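Local coordinates for Non-structural polyprotein (PDB 4GUA) that joins a cysteine protease (nsP2) to the macro and zinc-binding domains of nsP3 in an uncleaved alphavirus polyprotein precursor, at residues Thr535-Thr547 with Asn594-Leu606. Residues are numbered along the deposited sequence; the frame is centred on the assembly and turned at random.
With ZN (zinc ion), chain V; SO4 (sulfate ion), chain J.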
# COMPACT_ATOMS: atom_id res chain seq x y z
N THR A 535 -8.31 14.57 -8.43
CA THR A 535 -9.61 13.91 -8.56
C THR A 535 -9.53 12.62 -9.38
O THR A 535 -10.34 11.72 -9.19
CB THR A 535 -10.61 14.86 -9.24
OG1 THR A 535 -10.91 15.95 -8.37
CG2 THR A 535 -11.90 14.13 -9.61
N THR A 536 -8.59 12.57 -10.32
CA THR A 536 -8.48 11.42 -11.21
C THR A 536 -7.42 10.36 -10.85
O THR A 536 -7.38 9.30 -11.47
CB THR A 536 -8.16 11.91 -12.64
OG1 THR A 536 -6.86 12.51 -12.66
CG2 THR A 536 -9.20 12.92 -13.09
N LYS A 537 -6.58 10.62 -9.84
CA LYS A 537 -5.47 9.70 -9.56
C LYS A 537 -4.76 9.94 -8.22
O LYS A 537 -5.04 10.93 -7.54
CB LYS A 537 -4.46 9.77 -10.71
CG LYS A 537 -3.92 11.17 -10.96
CD LYS A 537 -2.91 11.20 -12.11
CE LYS A 537 -2.43 12.64 -12.39
NZ LYS A 537 -1.57 12.74 -13.61
N GLY A 538 -3.81 9.06 -7.89
CA GLY A 538 -3.10 9.11 -6.62
C GLY A 538 -3.42 8.00 -5.63
O GLY A 538 -4.13 7.04 -5.95
N LYS A 539 -2.85 8.11 -4.43
CA LYS A 539 -3.03 7.10 -3.39
C LYS A 539 -4.41 7.21 -2.73
O LYS A 539 -5.05 8.26 -2.75
CB LYS A 539 -1.94 7.22 -2.33
CG LYS A 539 -2.09 8.44 -1.42
CD LYS A 539 -1.00 8.48 -0.36
CE LYS A 539 0.17 9.33 -0.81
NZ LYS A 539 1.05 9.64 0.34
N LEU A 540 -4.88 6.09 -2.17
CA LEU A 540 -6.24 5.96 -1.69
C LEU A 540 -6.44 6.15 -0.17
O LEU A 540 -7.57 6.01 0.33
CB LEU A 540 -6.80 4.61 -2.14
CG LEU A 540 -6.94 4.52 -3.66
CD1 LEU A 540 -7.20 3.10 -4.11
CD2 LEU A 540 -8.04 5.45 -4.17
N TYR A 541 -5.36 6.45 0.54
CA TYR A 541 -5.42 6.64 1.99
C TYR A 541 -4.60 7.86 2.39
O TYR A 541 -3.50 8.07 1.89
CB TYR A 541 -4.87 5.40 2.72
CG TYR A 541 -5.40 4.08 2.22
CD1 TYR A 541 -6.59 3.56 2.71
CD2 TYR A 541 -4.71 3.34 1.27
CE1 TYR A 541 -7.08 2.35 2.26
CE2 TYR A 541 -5.20 2.12 0.82
CZ TYR A 541 -6.38 1.63 1.32
OH TYR A 541 -6.87 0.42 0.87
N SER A 542 -5.13 8.66 3.30
CA SER A 542 -4.37 9.80 3.80
C SER A 542 -4.85 10.25 5.18
O SER A 542 -6.01 10.04 5.53
CB SER A 542 -4.48 10.97 2.81
OG SER A 542 -3.56 11.99 3.16
N TYR A 543 -3.96 10.85 5.95
CA TYR A 543 -4.36 11.52 7.18
C TYR A 543 -4.66 13.01 6.96
O TYR A 543 -5.14 13.69 7.86
CB TYR A 543 -3.29 11.38 8.26
CG TYR A 543 -3.24 10.03 8.92
CD1 TYR A 543 -4.14 9.70 9.92
CD2 TYR A 543 -2.28 9.09 8.57
CE1 TYR A 543 -4.10 8.49 10.54
CE2 TYR A 543 -2.23 7.87 9.19
CZ TYR A 543 -3.14 7.57 10.18
OH TYR A 543 -3.11 6.35 10.81
N PHE A 544 -4.34 13.52 5.77
CA PHE A 544 -4.60 14.92 5.43
C PHE A 544 -3.91 15.87 6.39
O PHE A 544 -4.41 16.97 6.64
CB PHE A 544 -6.10 15.19 5.41
CG PHE A 544 -6.81 14.51 4.29
CD1 PHE A 544 -6.86 15.11 3.04
CD2 PHE A 544 -7.37 13.26 4.46
CE1 PHE A 544 -7.49 14.47 1.98
CE2 PHE A 544 -7.99 12.62 3.41
CZ PHE A 544 -8.05 13.22 2.17
N GLU A 545 -2.77 15.46 6.93
CA GLU A 545 -1.99 16.36 7.77
C GLU A 545 -1.60 17.59 6.95
O GLU A 545 -1.30 17.48 5.76
CB GLU A 545 -0.75 15.65 8.32
CG GLU A 545 0.33 15.34 7.30
CD GLU A 545 0.25 13.93 6.74
OE1 GLU A 545 -0.85 13.35 6.70
OE2 GLU A 545 1.31 13.39 6.33
N GLY A 546 -1.63 18.76 7.58
CA GLY A 546 -1.37 20.00 6.88
C GLY A 546 -2.64 20.65 6.37
O GLY A 546 -2.61 21.74 5.79
N THR A 547 -3.77 19.99 6.58
CA THR A 547 -5.05 20.58 6.26
C THR A 547 -5.90 20.58 7.52
O THR A 547 -5.48 20.06 8.55
CB THR A 547 -5.80 19.78 5.17
OG1 THR A 547 -6.51 18.69 5.76
CG2 THR A 547 -4.82 19.28 4.13
N ASN A 594 -4.14 1.64 21.27
CA ASN A 594 -2.91 1.61 20.52
C ASN A 594 -2.56 3.04 20.11
O ASN A 594 -3.42 3.77 19.62
CB ASN A 594 -3.02 0.69 19.30
CG ASN A 594 -2.85 -0.78 19.66
OD1 ASN A 594 -1.88 -1.17 20.32
ND2 ASN A 594 -3.83 -1.60 19.27
N PRO A 595 -1.30 3.44 20.30
CA PRO A 595 -0.86 4.77 19.85
C PRO A 595 -0.91 4.92 18.33
O PRO A 595 -0.84 6.05 17.83
CB PRO A 595 0.58 4.86 20.35
CG PRO A 595 0.72 3.79 21.37
CD PRO A 595 -0.24 2.72 21.01
N SER A 596 -1.02 3.80 17.62
CA SER A 596 -0.94 3.79 16.17
C SER A 596 -2.29 3.51 15.52
O SER A 596 -3.17 2.92 16.14
CB SER A 596 0.07 2.75 15.69
OG SER A 596 -0.15 1.49 16.31
N SER A 597 -2.45 3.99 14.30
CA SER A 597 -3.63 3.68 13.50
C SER A 597 -3.22 3.56 12.03
O SER A 597 -2.03 3.53 11.72
CB SER A 597 -4.70 4.76 13.67
OG SER A 597 -4.23 6.04 13.27
N SER A 598 -4.21 3.46 11.15
CA SER A 598 -3.98 3.41 9.71
C SER A 598 -4.68 4.58 9.03
O SER A 598 -5.73 5.04 9.49
CB SER A 598 -4.51 2.10 9.14
OG SER A 598 -3.83 0.99 9.70
N PRO A 599 -4.09 5.08 7.93
CA PRO A 599 -4.68 6.20 7.20
C PRO A 599 -6.08 5.90 6.68
O PRO A 599 -6.28 4.87 6.03
CB PRO A 599 -3.71 6.40 6.03
CG PRO A 599 -2.96 5.13 5.92
CD PRO A 599 -2.85 4.60 7.31
N PRO A 600 -7.05 6.79 6.95
CA PRO A 600 -8.41 6.53 6.48
C PRO A 600 -8.44 6.54 4.97
O PRO A 600 -7.65 7.28 4.36
CB PRO A 600 -9.23 7.70 7.03
CG PRO A 600 -8.32 8.50 7.89
CD PRO A 600 -6.96 7.90 7.90
N LYS A 601 -9.32 5.76 4.35
CA LYS A 601 -9.40 5.80 2.90
C LYS A 601 -10.02 7.12 2.46
O LYS A 601 -10.96 7.62 3.07
CB LYS A 601 -10.15 4.59 2.33
CG LYS A 601 -11.57 4.40 2.77
CD LYS A 601 -12.14 3.14 2.13
CE LYS A 601 -11.80 1.89 2.91
NZ LYS A 601 -13.03 1.33 3.56
N THR A 602 -9.45 7.69 1.40
CA THR A 602 -9.88 8.97 0.85
C THR A 602 -11.02 8.85 -0.15
O THR A 602 -11.62 9.86 -0.52
CB THR A 602 -8.72 9.64 0.09
OG1 THR A 602 -8.32 8.80 -1.00
CG2 THR A 602 -7.52 9.86 1.00
N LEU A 603 -11.31 7.64 -0.61
CA LEU A 603 -12.28 7.47 -1.68
C LEU A 603 -13.13 6.22 -1.48
O LEU A 603 -13.08 5.29 -2.29
CB LEU A 603 -11.54 7.40 -3.01
CG LEU A 603 -12.34 7.73 -4.26
CD1 LEU A 603 -12.63 9.23 -4.30
CD2 LEU A 603 -11.59 7.27 -5.50
N PRO A 604 -13.93 6.19 -0.41
CA PRO A 604 -14.78 5.03 -0.09
C PRO A 604 -15.90 4.84 -1.12
O PRO A 604 -16.34 3.71 -1.37
CB PRO A 604 -15.35 5.38 1.28
CG PRO A 604 -15.26 6.86 1.37
CD PRO A 604 -14.03 7.24 0.62
N CYS A 605 -16.37 5.95 -1.68
CA CYS A 605 -17.29 5.89 -2.82
C CYS A 605 -17.28 7.21 -3.55
O CYS A 605 -16.64 8.16 -3.11
CB CYS A 605 -18.71 5.53 -2.37
SG CYS A 605 -19.50 6.75 -1.31
N LEU A 606 -17.99 7.26 -4.68
CA LEU A 606 -18.06 8.48 -5.48
C LEU A 606 -19.32 9.30 -5.27
O LEU A 606 -19.46 10.38 -5.86
CB LEU A 606 -17.91 8.12 -6.96
CG LEU A 606 -16.59 7.42 -7.26
CD1 LEU A 606 -16.47 7.13 -8.75
CD2 LEU A 606 -15.42 8.27 -6.77
ZN ZN V . -21.80 6.16 -1.34
S SO4 J . -7.76 17.53 -10.63
O1 SO4 J . -7.66 18.71 -11.48
O2 SO4 J . -7.49 17.91 -9.24
O3 SO4 J . -9.11 16.98 -10.73
O4 SO4 J . -6.79 16.53 -11.08
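Two backbone hydrogen bonds flank the single beta bridge between Y541 and K601: T602 N gives to L540 O at 2.7 Å, and S542 N gives to P600 O at 3.1 Å. P600 lacks an N-H yet still offers its carbonyl, so a proline fits here.

Among the side chains, Y543 reaches S597, P599 and P600 with ring and hydroxyl together. P599 CA and P600 CD lie over one ring face in CH-pi contacts, the former 3.8 Å from the Y543 ring centroid; the ring carbon CD is a C-H donor that proline carries on its nitrogen. At the ring edge, Y543 OH and S597 OG share a hydrogen bond of 2.7 Å. P599 CB also packs on Y541 CB.

T602 divides its branches. T602 CG2, anti to the carbonyl carbon, lies 3.6 Å from F544 CZ and also meets S542 CB, whereas OG1 is hydrogen-bonded to W520 O. S542 OG, anti to its own N (chi1 -170°), accepts from F544 N in an ST turn.

Further along, C605 SG binds zinc with C607, C630 and C648. With no N-H on P599 or P600, backbone pairing stops at one bridge, and ring and hydroxyl contacts carry the join onward to S597.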